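Local coordinates for putative lipoprotein (Parabacteroides distasonis ATCC 8503, PDB 3JX8) that is of unknown function but is probably an adhesin-like, lipid-modified beta-helical protein that may bind lipid or take part in cell adhesion, at residues 119-124 against 140-145; 151-156 against 171-176; 187-192 against 207-212; 194-199 against 211-216; 201-206 against 219-224. All coordinates share one frame; numbering follows the deposited sequence.

Contact 1. Residues 119-124 against 140-145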
# COMPACT_ATOMS: atom_id res chain seq x y z
N ARG A 119 1.09 -24.19 3.81
CA ARG A 119 0.95 -22.76 3.53
C ARG A 119 0.37 -22.05 4.71
O ARG A 119 -0.77 -22.33 5.09
CB ARG A 119 0.06 -22.49 2.32
CG ARG A 119 0.75 -22.82 1.05
CD ARG A 119 -0.17 -22.80 -0.15
NE ARG A 119 0.36 -23.67 -1.22
CZ ARG A 119 0.09 -24.97 -1.34
NH1 ARG A 119 -0.73 -25.60 -0.49
NH2 ARG A 119 0.65 -25.66 -2.34
N MSE A 120 1.14 -21.11 5.26
CA MSE A 120 0.65 -20.21 6.28
C MSE A 120 0.63 -18.76 5.77
O MSE A 120 1.68 -18.20 5.38
CB MSE A 120 1.46 -20.34 7.56
CG MSE A 120 0.89 -19.46 8.70
SE MSE A 120 1.98 -19.48 10.28
CE MSE A 120 1.13 -21.06 11.10
N GLU A 121 -0.55 -18.14 5.81
CA GLU A 121 -0.73 -16.74 5.44
C GLU A 121 -1.13 -15.89 6.65
O GLU A 121 -2.17 -16.15 7.28
CB GLU A 121 -1.82 -16.63 4.38
CG GLU A 121 -2.04 -15.24 3.86
CD GLU A 121 -3.08 -15.20 2.78
OE1 GLU A 121 -3.00 -16.02 1.85
OE2 GLU A 121 -3.98 -14.36 2.85
N ILE A 122 -0.32 -14.90 6.97
CA ILE A 122 -0.59 -13.93 8.04
C ILE A 122 -0.96 -12.57 7.44
O ILE A 122 -0.18 -12.00 6.65
CB ILE A 122 0.64 -13.73 8.92
CG1 ILE A 122 1.08 -15.06 9.50
CG2 ILE A 122 0.35 -12.77 10.06
CD1 ILE A 122 2.06 -14.89 10.57
N ASN A 123 -2.15 -12.08 7.78
CA ASN A 123 -2.64 -10.77 7.33
C ASN A 123 -2.97 -9.92 8.56
O ASN A 123 -3.84 -10.29 9.36
CB ASN A 123 -3.88 -10.91 6.47
CG ASN A 123 -3.66 -11.76 5.23
OD1 ASN A 123 -2.78 -11.49 4.41
ND2 ASN A 123 -4.48 -12.78 5.06
N MSE A 124 -2.24 -8.84 8.75
CA MSE A 124 -2.46 -7.89 9.82
C MSE A 124 -2.80 -6.46 9.35
O MSE A 124 -2.13 -5.92 8.47
CB MSE A 124 -1.23 -7.81 10.67
CG MSE A 124 -1.07 -6.40 11.34
SE MSE A 124 -0.44 -6.86 13.04
CE MSE A 124 -2.15 -6.63 14.05
N LYS A 140 5.56 -22.74 2.54
CA LYS A 140 5.32 -21.32 2.29
C LYS A 140 4.78 -20.54 3.48
O LYS A 140 3.81 -20.97 4.13
CB LYS A 140 4.40 -21.17 1.08
CG LYS A 140 4.10 -19.72 0.78
CD LYS A 140 3.62 -19.47 -0.63
CE LYS A 140 3.47 -17.92 -0.88
NZ LYS A 140 3.50 -17.56 -2.35
N LEU A 141 5.44 -19.43 3.79
CA LEU A 141 4.93 -18.43 4.72
C LEU A 141 4.70 -17.10 3.98
O LEU A 141 5.58 -16.59 3.26
CB LEU A 141 5.88 -18.20 5.88
CG LEU A 141 5.46 -17.14 6.93
CD1 LEU A 141 4.15 -17.53 7.66
CD2 LEU A 141 6.62 -16.90 7.92
N GLU A 142 3.52 -16.52 4.18
CA GLU A 142 3.21 -15.20 3.65
C GLU A 142 2.85 -14.27 4.81
O GLU A 142 2.02 -14.62 5.66
CB GLU A 142 2.06 -15.33 2.67
CG GLU A 142 1.84 -14.14 1.83
CD GLU A 142 0.79 -14.36 0.76
OE1 GLU A 142 0.90 -15.35 0.00
OE2 GLU A 142 -0.13 -13.53 0.65
N CYS A 143 3.54 -13.14 4.89
CA CYS A 143 3.32 -12.10 5.92
C CYS A 143 2.91 -10.78 5.27
O CYS A 143 3.73 -10.07 4.66
CB CYS A 143 4.61 -11.82 6.66
SG CYS A 143 5.22 -13.18 7.63
N ASN A 144 1.64 -10.45 5.41
CA ASN A 144 1.11 -9.26 4.83
C ASN A 144 0.66 -8.34 5.92
O ASN A 144 -0.03 -8.76 6.87
CB ASN A 144 -0.06 -9.62 3.96
CG ASN A 144 0.32 -10.63 2.91
OD1 ASN A 144 1.39 -10.51 2.30
ND2 ASN A 144 -0.52 -11.63 2.71
N MSE A 145 1.05 -7.08 5.79
CA MSE A 145 0.51 -6.09 6.70
C MSE A 145 0.23 -4.70 6.11
O MSE A 145 0.88 -4.25 5.12
CB MSE A 145 1.38 -5.99 7.92
CG MSE A 145 2.71 -5.39 7.72
SE MSE A 145 3.17 -4.63 9.49
CE MSE A 145 1.90 -3.14 9.54
O HOH W 1 -0.76 -17.56 0.36

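Contact 2. Residues 151-156 against 171-176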
# COMPACT_ATOMS: atom_id res chain seq x y z
N ILE A 151 5.28 -7.38 12.20
CA ILE A 151 5.32 -8.84 12.18
C ILE A 151 6.79 -9.21 12.28
O ILE A 151 7.62 -8.60 11.61
CB ILE A 151 4.79 -9.40 10.87
CG1 ILE A 151 3.33 -8.95 10.64
CG2 ILE A 151 4.92 -10.92 10.85
CD1 ILE A 151 2.70 -9.43 9.31
N ILE A 152 7.10 -10.18 13.15
CA ILE A 152 8.45 -10.72 13.29
C ILE A 152 8.39 -12.24 13.30
O ILE A 152 7.60 -12.82 14.05
CB ILE A 152 9.22 -10.19 14.55
CG1 ILE A 152 10.58 -10.91 14.63
CG2 ILE A 152 8.46 -10.43 15.82
CD1 ILE A 152 11.69 -10.16 15.42
N ALA A 153 9.19 -12.87 12.45
CA ALA A 153 9.32 -14.33 12.45
C ALA A 153 10.76 -14.59 12.82
O ALA A 153 11.67 -14.31 12.03
CB ALA A 153 8.98 -14.92 11.09
N LYS A 154 10.98 -15.13 14.01
CA LYS A 154 12.31 -15.27 14.58
C LYS A 154 13.14 -16.44 14.10
O LYS A 154 14.34 -16.44 14.29
CB LYS A 154 12.22 -15.31 16.09
CG LYS A 154 11.70 -14.01 16.67
CD LYS A 154 11.83 -13.95 18.18
CE LYS A 154 11.58 -12.51 18.68
NZ LYS A 154 11.24 -12.47 20.14
N ASP A 155 12.54 -17.42 13.46
CA ASP A 155 13.28 -18.64 13.15
C ASP A 155 12.54 -19.43 12.10
O ASP A 155 11.71 -20.30 12.42
CB ASP A 155 13.40 -19.45 14.45
CG ASP A 155 14.21 -20.75 14.32
OD1 ASP A 155 14.69 -21.12 13.23
OD2 ASP A 155 14.32 -21.41 15.36
N ILE A 156 12.83 -19.13 10.84
CA ILE A 156 12.12 -19.76 9.73
C ILE A 156 13.07 -20.59 8.90
O ILE A 156 14.26 -20.28 8.78
CB ILE A 156 11.36 -18.71 8.84
CG1 ILE A 156 12.34 -17.89 7.96
CG2 ILE A 156 10.42 -17.83 9.72
CD1 ILE A 156 11.74 -16.62 7.33
N ILE A 171 8.27 -5.38 9.03
CA ILE A 171 8.31 -6.82 8.99
C ILE A 171 9.77 -7.20 9.14
O ILE A 171 10.62 -6.63 8.45
CB ILE A 171 7.76 -7.41 7.70
CG1 ILE A 171 6.32 -6.94 7.48
CG2 ILE A 171 7.85 -8.96 7.73
CD1 ILE A 171 5.69 -7.41 6.19
N GLU A 172 10.03 -8.15 10.05
CA GLU A 172 11.36 -8.67 10.29
C GLU A 172 11.37 -10.20 10.26
O GLU A 172 10.52 -10.85 10.89
CB GLU A 172 11.90 -8.18 11.64
CG GLU A 172 13.27 -8.74 11.96
CD GLU A 172 13.93 -8.07 13.19
OE1 GLU A 172 13.27 -7.32 13.92
OE2 GLU A 172 15.15 -8.31 13.40
N VAL A 173 12.33 -10.77 9.53
CA VAL A 173 12.40 -12.21 9.31
C VAL A 173 13.82 -12.68 9.46
O VAL A 173 14.76 -12.02 8.99
CB VAL A 173 11.80 -12.65 7.93
CG1 VAL A 173 10.32 -12.35 7.90
CG2 VAL A 173 12.52 -12.01 6.72
N ILE A 174 13.96 -13.81 10.15
CA ILE A 174 15.24 -14.37 10.51
C ILE A 174 15.20 -15.86 10.22
O ILE A 174 14.26 -16.55 10.62
CB ILE A 174 15.52 -14.15 12.02
CG1 ILE A 174 15.56 -12.64 12.35
CG2 ILE A 174 16.81 -14.88 12.47
CD1 ILE A 174 15.38 -12.30 13.86
N GLY A 175 16.19 -16.35 9.49
CA GLY A 175 16.30 -17.77 9.18
C GLY A 175 16.89 -18.05 7.82
O GLY A 175 17.84 -17.39 7.39
N THR A 176 16.29 -19.03 7.14
CA THR A 176 16.71 -19.47 5.81
C THR A 176 15.48 -19.72 4.95
O THR A 176 14.47 -20.28 5.43
CB THR A 176 17.45 -20.80 5.89
OG1 THR A 176 18.66 -20.59 6.60
CG2 THR A 176 17.85 -21.32 4.50

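Contact 3. Residues 187-192 against 207-212. With SO4 (sulfate ion), chain N.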
# COMPACT_ATOMS: atom_id res chain seq x y z
N SER A 187 6.22 3.96 3.67
CA SER A 187 7.45 4.41 4.32
C SER A 187 8.05 3.34 5.21
O SER A 187 9.09 3.54 5.77
CB SER A 187 7.20 5.70 5.12
OG SER A 187 6.23 5.48 6.13
N GLY A 188 7.37 2.20 5.32
CA GLY A 188 7.81 1.16 6.23
C GLY A 188 9.09 0.43 5.83
O GLY A 188 9.76 0.78 4.84
N GLU A 189 9.39 -0.63 6.57
CA GLU A 189 10.68 -1.29 6.45
C GLU A 189 10.58 -2.80 6.59
O GLU A 189 9.91 -3.30 7.50
CB GLU A 189 11.59 -0.70 7.53
CG GLU A 189 12.91 -1.34 7.57
CD GLU A 189 13.85 -0.73 8.57
OE1 GLU A 189 13.41 0.01 9.50
OE2 GLU A 189 15.03 -1.03 8.42
N ILE A 190 11.22 -3.51 5.67
CA ILE A 190 11.43 -4.94 5.82
C ILE A 190 12.88 -5.15 6.25
O ILE A 190 13.83 -4.62 5.64
CB ILE A 190 11.11 -5.73 4.57
CG1 ILE A 190 9.61 -5.69 4.29
CG2 ILE A 190 11.54 -7.21 4.77
CD1 ILE A 190 9.19 -6.34 2.97
N LYS A 191 13.06 -5.90 7.33
CA LYS A 191 14.39 -6.21 7.84
C LYS A 191 14.64 -7.69 7.66
O LYS A 191 14.03 -8.54 8.33
CB LYS A 191 14.48 -5.89 9.33
CG LYS A 191 14.32 -4.46 9.72
CD LYS A 191 14.53 -4.36 11.23
CE LYS A 191 14.51 -2.94 11.72
NZ LYS A 191 14.32 -2.93 13.21
N ALA A 192 15.53 -8.01 6.74
CA ALA A 192 15.76 -9.40 6.39
C ALA A 192 17.22 -9.72 6.17
O ALA A 192 17.52 -10.67 5.49
CB ALA A 192 14.90 -9.78 5.18
N SER A 207 8.90 5.64 -0.25
CA SER A 207 10.11 5.98 0.53
C SER A 207 10.59 4.89 1.49
O SER A 207 11.51 5.13 2.28
CB SER A 207 9.84 7.23 1.35
OG SER A 207 8.72 7.02 2.20
N GLY A 208 10.01 3.71 1.42
CA GLY A 208 10.40 2.64 2.32
C GLY A 208 11.76 2.01 2.08
O GLY A 208 12.50 2.41 1.17
N GLU A 209 12.02 0.95 2.84
CA GLU A 209 13.33 0.33 2.92
C GLU A 209 13.28 -1.18 3.08
O GLU A 209 12.44 -1.71 3.82
CB GLU A 209 14.01 0.89 4.16
CG GLU A 209 15.47 0.95 4.11
CD GLU A 209 16.02 2.04 5.04
OE1 GLU A 209 16.76 1.67 5.95
OE2 GLU A 209 15.71 3.25 4.85
N ILE A 210 14.20 -1.86 2.41
CA ILE A 210 14.38 -3.30 2.54
C ILE A 210 15.85 -3.61 2.75
O ILE A 210 16.72 -3.09 2.02
CB ILE A 210 13.89 -4.06 1.31
CG1 ILE A 210 12.41 -3.74 1.01
CG2 ILE A 210 14.18 -5.62 1.45
CD1 ILE A 210 11.86 -4.41 -0.30
N SER A 211 16.14 -4.44 3.73
CA SER A 211 17.48 -5.00 3.93
C SER A 211 17.44 -6.48 3.63
O SER A 211 16.74 -7.23 4.32
CB SER A 211 17.94 -4.79 5.36
OG SER A 211 18.00 -3.39 5.64
N VAL A 212 18.18 -6.92 2.61
CA VAL A 212 18.06 -8.27 2.10
C VAL A 212 19.41 -8.96 2.07
O VAL A 212 20.45 -8.32 1.90
CB VAL A 212 17.41 -8.29 0.68
CG1 VAL A 212 18.24 -7.46 -0.33
CG2 VAL A 212 17.13 -9.75 0.19
S SO4 N . 6.83 9.94 0.02
O1 SO4 N . 6.62 9.01 -1.12
O2 SO4 N . 6.69 9.14 1.26
O3 SO4 N . 8.20 10.47 -0.10
O4 SO4 N . 5.85 11.01 -0.04
O HOH W 2 10.88 5.58 5.18
O HOH W 3 15.53 -2.53 6.26

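Contact 4. Residues 194-199 against 211-216. With SO4 (sulfate ion), chain I.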
# COMPACT_ATOMS: atom_id res chain seq x y z
N ASP A 194 19.22 -11.10 8.29
CA ASP A 194 19.51 -12.45 8.82
C ASP A 194 18.53 -13.49 8.36
O ASP A 194 18.33 -14.52 9.02
CB ASP A 194 19.58 -12.44 10.34
CG ASP A 194 20.67 -11.54 10.85
OD1 ASP A 194 21.77 -11.46 10.21
OD2 ASP A 194 20.43 -10.89 11.90
N CYS A 195 17.91 -13.22 7.21
CA CYS A 195 17.12 -14.21 6.54
C CYS A 195 17.84 -14.53 5.26
O CYS A 195 17.77 -13.78 4.32
CB CYS A 195 15.72 -13.72 6.28
SG CYS A 195 14.79 -14.90 5.31
N GLN A 196 18.55 -15.65 5.24
CA GLN A 196 19.34 -16.03 4.08
C GLN A 196 18.48 -16.64 2.99
O GLN A 196 17.99 -17.75 3.11
CB GLN A 196 20.44 -17.00 4.49
CG GLN A 196 21.43 -17.29 3.39
CD GLN A 196 22.29 -18.50 3.71
OE1 GLN A 196 23.45 -18.37 4.02
NE2 GLN A 196 21.70 -19.68 3.66
N ALA A 197 18.34 -15.89 1.90
CA ALA A 197 17.62 -16.32 0.71
C ALA A 197 18.60 -16.73 -0.37
O ALA A 197 19.64 -16.10 -0.56
CB ALA A 197 16.76 -15.21 0.20
N ARG A 198 18.26 -17.78 -1.12
CA ARG A 198 19.01 -18.08 -2.33
C ARG A 198 18.65 -17.08 -3.42
O ARG A 198 19.54 -16.47 -4.02
CB ARG A 198 18.79 -19.53 -2.79
CG ARG A 198 19.59 -19.87 -4.04
CD ARG A 198 19.46 -21.34 -4.42
NE ARG A 198 18.07 -21.66 -4.77
CZ ARG A 198 17.50 -21.51 -5.97
NH1 ARG A 198 18.19 -21.07 -7.01
NH2 ARG A 198 16.21 -21.80 -6.12
N LYS A 199 17.35 -16.95 -3.70
CA LYS A 199 16.84 -15.97 -4.64
C LYS A 199 15.88 -15.03 -3.93
O LYS A 199 15.01 -15.47 -3.17
CB LYS A 199 16.09 -16.65 -5.77
CG LYS A 199 16.93 -17.69 -6.53
CD LYS A 199 16.47 -17.92 -8.00
CE LYS A 199 15.07 -18.52 -8.14
NZ LYS A 199 14.76 -19.02 -9.54
N SER A 211 16.14 -4.44 3.73
CA SER A 211 17.48 -5.00 3.93
C SER A 211 17.44 -6.48 3.63
O SER A 211 16.74 -7.23 4.32
CB SER A 211 17.94 -4.79 5.36
OG SER A 211 18.00 -3.39 5.64
N VAL A 212 18.18 -6.92 2.61
CA VAL A 212 18.06 -8.27 2.10
C VAL A 212 19.41 -8.96 2.07
O VAL A 212 20.45 -8.32 1.90
CB VAL A 212 17.41 -8.29 0.68
CG1 VAL A 212 18.24 -7.46 -0.33
CG2 VAL A 212 17.13 -9.75 0.19
N TYR A 213 19.37 -10.29 2.25
CA TYR A 213 20.52 -11.17 2.11
C TYR A 213 20.11 -12.26 1.13
O TYR A 213 19.27 -13.10 1.45
CB TYR A 213 20.85 -11.76 3.47
CG TYR A 213 21.96 -12.78 3.56
CD1 TYR A 213 22.94 -12.88 2.59
CD2 TYR A 213 22.05 -13.62 4.68
CE1 TYR A 213 23.96 -13.80 2.70
CE2 TYR A 213 23.08 -14.53 4.81
CZ TYR A 213 24.03 -14.62 3.82
OH TYR A 213 25.06 -15.51 3.92
N ALA A 214 20.70 -12.21 -0.06
CA ALA A 214 20.44 -13.15 -1.15
C ALA A 214 21.80 -13.67 -1.59
O ALA A 214 22.75 -12.91 -1.75
CB ALA A 214 19.70 -12.49 -2.34
N THR A 215 21.90 -14.98 -1.75
CA THR A 215 23.19 -15.60 -2.09
C THR A 215 23.39 -15.79 -3.59
O THR A 215 24.51 -15.73 -4.05
CB THR A 215 23.38 -16.94 -1.35
OG1 THR A 215 22.39 -17.86 -1.80
CG2 THR A 215 23.26 -16.73 0.17
N GLN A 216 22.32 -15.99 -4.35
CA GLN A 216 22.48 -16.29 -5.77
C GLN A 216 21.89 -15.24 -6.73
O GLN A 216 22.59 -14.77 -7.62
CB GLN A 216 21.87 -17.64 -6.03
CG GLN A 216 22.16 -18.18 -7.39
CD GLN A 216 21.48 -19.51 -7.58
OE1 GLN A 216 21.67 -20.44 -6.77
NE2 GLN A 216 20.65 -19.62 -8.61
S SO4 I . 16.22 -21.81 -10.10
O1 SO4 I . 16.76 -20.47 -10.23
O2 SO4 I . 14.77 -21.74 -9.95
O3 SO4 I . 16.61 -22.58 -11.27
O4 SO4 I . 16.81 -22.48 -8.96
O HOH W 4 16.91 -11.59 3.05

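Contact 5. Residues 201-206 against 219-224. With SO4 (sulfate ion), chain N.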
# COMPACT_ATOMS: atom_id res chain seq x y z
N GLU A 201 13.43 -11.31 -4.57
CA GLU A 201 12.88 -10.17 -5.31
C GLU A 201 12.47 -9.09 -4.31
O GLU A 201 11.74 -9.37 -3.35
CB GLU A 201 11.64 -10.62 -6.06
CG GLU A 201 11.14 -9.59 -7.04
CD GLU A 201 9.78 -9.96 -7.62
OE1 GLU A 201 9.50 -11.19 -7.68
OE2 GLU A 201 9.01 -9.02 -8.01
N CYS A 202 12.93 -7.87 -4.53
CA CYS A 202 12.65 -6.74 -3.64
C CYS A 202 12.01 -5.62 -4.42
O CYS A 202 12.54 -5.16 -5.44
CB CYS A 202 13.94 -6.24 -3.04
SG CYS A 202 14.69 -7.39 -1.92
N ASN A 203 10.85 -5.20 -3.97
CA ASN A 203 10.11 -4.12 -4.61
C ASN A 203 9.73 -3.09 -3.60
O ASN A 203 9.13 -3.43 -2.58
CB ASN A 203 8.84 -4.64 -5.23
CG ASN A 203 9.10 -5.58 -6.38
OD1 ASN A 203 9.53 -5.15 -7.45
ND2 ASN A 203 8.86 -6.86 -6.18
N ILE A 204 10.04 -1.83 -3.93
CA ILE A 204 9.65 -0.66 -3.13
C ILE A 204 8.91 0.39 -3.96
O ILE A 204 9.35 0.80 -5.04
CB ILE A 204 10.86 0.05 -2.50
CG1 ILE A 204 11.66 -0.93 -1.62
CG2 ILE A 204 10.41 1.27 -1.66
CD1 ILE A 204 12.80 -0.28 -0.84
N ALA A 205 7.76 0.82 -3.43
CA ALA A 205 7.02 1.94 -3.94
C ALA A 205 7.04 3.02 -2.86
O ALA A 205 6.60 2.82 -1.75
CB ALA A 205 5.59 1.53 -4.34
N SER A 206 7.57 4.17 -3.23
CA SER A 206 7.69 5.34 -2.40
C SER A 206 8.96 5.30 -1.53
O SER A 206 10.02 4.99 -2.08
CB SER A 206 6.35 5.70 -1.72
OG SER A 206 6.39 5.75 -0.33
N ASP A 219 16.77 -9.47 -7.37
CA ASP A 219 16.06 -8.62 -8.29
C ASP A 219 15.57 -7.43 -7.46
O ASP A 219 14.72 -7.58 -6.57
CB ASP A 219 14.95 -9.49 -8.89
CG ASP A 219 14.10 -8.78 -9.88
OD1 ASP A 219 14.40 -7.63 -10.26
OD2 ASP A 219 13.08 -9.41 -10.29
N ALA A 220 16.17 -6.27 -7.70
CA ALA A 220 16.05 -5.10 -6.84
C ALA A 220 15.34 -3.97 -7.60
O ALA A 220 15.87 -3.47 -8.61
CB ALA A 220 17.43 -4.66 -6.36
N ASN A 221 14.14 -3.61 -7.16
CA ASN A 221 13.29 -2.65 -7.86
C ASN A 221 12.80 -1.57 -6.93
O ASN A 221 12.25 -1.88 -5.84
CB ASN A 221 12.07 -3.35 -8.48
CG ASN A 221 12.48 -4.49 -9.40
OD1 ASN A 221 13.05 -4.26 -10.46
ND2 ASN A 221 12.29 -5.72 -8.95
N ILE A 222 12.97 -0.32 -7.34
CA ILE A 222 12.53 0.83 -6.57
C ILE A 222 11.86 1.82 -7.51
O ILE A 222 12.42 2.20 -8.58
CB ILE A 222 13.69 1.57 -5.87
CG1 ILE A 222 14.53 0.59 -5.03
CG2 ILE A 222 13.16 2.79 -5.09
CD1 ILE A 222 15.83 1.18 -4.45
N VAL A 223 10.67 2.23 -7.10
CA VAL A 223 9.96 3.33 -7.70
C VAL A 223 9.71 4.33 -6.58
O VAL A 223 8.76 4.18 -5.79
CB VAL A 223 8.65 2.85 -8.37
CG1 VAL A 223 7.84 4.06 -8.93
CG2 VAL A 223 8.98 1.83 -9.48
N GLY A 224 10.54 5.36 -6.50
CA GLY A 224 10.46 6.37 -5.44
C GLY A 224 11.81 6.70 -4.82
O GLY A 224 12.82 6.56 -5.45
S SO4 N . 6.83 9.94 0.02
O1 SO4 N . 6.62 9.01 -1.12
O2 SO4 N . 6.69 9.14 1.26
O3 SO4 N . 8.20 10.47 -0.10
O4 SO4 N . 5.85 11.01 -0.04

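Contact 1. Residues 119-124 against 140-145
Asn144 and Asn123 meet side by side as part of an asparagine stack on two neighbouring parallel strands, at matching positions of successive coils of the beta-helix. CG of Asn144 lies beside its own backbone N (chi1 -56°), and this directs the amide along the face that carries Glu121 and Glu142. Its CB rests 3.3 Å from Asn123 OD1. One step out, CG touches the same oxygen. At the tip, ND2 uses both hydrogens. One goes across the contact to Asn123 OD1 at 2.8 Å, with an N-H...O angle of 168°. The two amide planes are only 15° apart, so the bond runs within a nearly flat pair. The other hydrogen stays in its own strand and reaches Glu142 OE2 at 2.8 Å, on the anti lone pair of that carboxylate oxygen. Asn123 does the same one strand back: its ND2 serves Glu121 OE2 and Asn102 OD1, so the row continues toward strand 100-104.

The carboxylates of Glu121 and Glu142 are stacked almost parallel, with Glu121 OE1 4.0 Å from Glu142 OE2. Such close like charges would be costly. The amide bonds probably relieve them, as does a water that donates to OE1 of both residues.

Five backbone N-H...O bonds join the two strands, among them Ile122 N to Glu142 O at 2.7 Å. The other face is apolar and turned into the coil, where strands 129-132 and 150-153 pack on it. There Leu141 CD1 lies 3.9 Å from the selenium, SE, of selenomethionine Met120.

Contact 2. Residues 151-156 against 171-176
Ile151 and Ile171 pair near the start of two parallel strands on successive coils of the beta-helix, which stay paired down to the corner where the chain turns into its next face.

Backbone hydrogen bonds come first. Ile151 O accepts from Glu172 N, and Glu172 O from Ala153 N. Ala153 O then takes Ile174 N at 3.0 Å, with a bent N-H...O angle of 140°. After this the register slips by one residue, a beta bulge. Lys154 and Asp155 swell outward, and Ile174 O is picked up by Ile156 N at 3.0 Å. Beyond the bulge Thr176 N binds Ile156 O at 2.9 Å. Gly175, with a positive phi of 146°, brings its CA to 3.3 Å from that same Ile156 O.

Apolar contacts fill the inner face. CB of Ile151 meets CG2 of Ile171, and Ala153 CB faces Val173 CG1. Ile156 holds CG1 between its backbone N and carbonyl carbon (chi1 74°), which carries CD1 across to 4.0 Å from Val173 CB. Leu161 of strand 160-166 and Cys195 of the next coil's corner also pack on this pair.

Mixed contacts lie on the outer face. Ile152 and Glu172 run side by side, and Ile152 CD1 comes to 3.6 Å from Glu172 OE1. Nearer the corner, CB and CG2 of Ile174 both touch Lys154 O, CG2 at 3.4 Å.

The hydrogen bonds between the two segments are all main-chain; the side chains add van der Waals contact. With the one-residue slip, Ile156 again points inward and pairing resumes past the corner.

Contact 3. Residues 187-192 against 207-212
Glu189 and Glu209 begin matching strands in successive coils of the beta-helix, each within the same Ser-Gly-Glu-Ile sequence. The glutamates lie side by side and point the same way, with Glu189 OE2 4.0 Å from Glu209 OE1. Their carboxylates are turned 58° against each other. Each probably feels the other's charge, and each has help nearby. Glu209 OE1 has a weak hydrogen bond from His229. Glu189 OE2 receives one from a water at 2.7 Å.

That water ties both strands together. It also donates to Ile190 O at 2.8 Å and accepts the hydroxyl proton of Ser211 OG at 2.7 Å. OG of Ser211 lies beside its own backbone N (chi1 -61°), which turns it toward this water. A second water spans the loop ends, donating to Ser187 O at 2.8 Å and to Ser207 O.

The strand bonds run from Glu209 N to Gly188 O, Ile190 N to Glu209 O, and Ser211 N to Ile190 O. The last, Ala192 N to Ser211 O, is bent and weak. Where the chain enters from the loop, Ser187 CB meets Ser207 OG at 3.5 Å. The same hydroxyl donates to O2 of a sulfate at 3.1 Å. The ion probably comes from the crystallisation liquor, and Ser148 of the second subunit binds it too.

On the inner face Ile190 CB faces Ile210 CG1. Ile190 packs on Phe182 and Val184 of strand 180-185, and Ile210 reaches Cys202 and Ile204 of strand 200-205, while strand 170-174 continues the sheet beyond Glu189 and Lys191.

Contact 4. Residues 194-199 against 211-216
Gln216 N donates to Arg198 O at 2.8 Å, at a corner of the beta-helix where two successive coils change face together. Two more main-chain bonds precede it. Thr215 N reaches Ala197 O at 2.8 Å, and Ala197 N reaches Tyr213 O at 3.0 Å. Before these, a water takes the place of a direct bond. It accepts from Tyr213 N at 2.9 Å and lies 2.7 Å from Cys195 O.

The charged ends lie farther out. Arg198 NE forms a salt bridge with Asp178, and its NH1 and NH2 make weak bonds to O4 of a sulfate, probably from the crystallisation liquor. Lys199 grips the same ion, with NZ 2.6 Å from its O1 and also bonded to O2. CG of Lys199 sits over one face of the guanidinium, toward its rim. The side chain of Gln216 runs alongside Arg198, its CB touching Arg198 CG.

Packing dominates at the other end. Tyr213 has CG opposite its backbone N (chi1 176°), and the ring lies beside Gln196. CG of Gln196 stands over the ring face, 3.9 Å from the centroid of the Tyr213 ring and 28° off the normal, a CH-pi contact. The amide plane of Gln196 is steeply inclined to the ring. Lys231 of the next coil adds a cation-pi contact. Gln196 CG also meets Thr215 CG2 at 3.7 Å.

The corner is therefore held by its backbone and by aliphatic carbons on an aromatic face. Arg198 and Lys199 together form a basic patch able to hold an anion, with Asp178 probably balancing part of the charge.

Contact 5. Residues 201-206 against 219-224
Asn221 ND2 donates to Asn203 OD1 across two parallel strands, but the bond is weak, 3.2 Å long and bent to 128°. The amides lie side by side, their planes only 10° apart. The same ND2 also donates within its strand to Asp219 OD1 at 3.1 Å, coming from well above the carboxylate plane. Asn203 ND2 spends its hydrogens on two acceptors, Glu201 OE2 at 2.8 Å and Asn183 OD1 of the preceding coil. Both asparagines keep CG beside the backbone N, which sets the amides in line.

Main-chain groups pair throughout. Cys202 N meets Asp219 O at 2.7 Å, Asn221 N meets Cys202 O, and Ile204 N meets Asn221 O. Val223 N then binds Ile204 O, and Ser206 N closes the series on Val223 O at 2.8 Å. Ser206 OG has weak options in Gly186 O and a sulfate oxygen.

On the inner face Ile204 CB lies 4.4 Å from Ile222 CG2, and Ile228 packs on both residues. Outside, Ala205 and Val223 touch Ala146 and Ala125 of the second subunit. Stacked asparagines bonded across aligned parallel strands are a familiar feature of beta-helices.

Overall arrangement
From the N terminus, contact 1 is the first of the five to close, joining strands 120-125 and 140-146 on one face of the beta-helix. The chain then enters contact 2 through strand 150-153 and closes a second loop at 171-176, on another face. These two lie in series, with centres about 12 Å apart, and pack through the interior. Contact 3 opens at 187-192 and adjoins contact 2 in the same sheet, probably through backbone hydrogen bonds. Contact 4 opens within its loop, and both end on strand 209-214. Contact 5 crosses contacts 3 and 4, since 201-206 lies inside their loops and 219-224 beyond them. It returns to the sheet of contact 1, about 20 Å along, between centres.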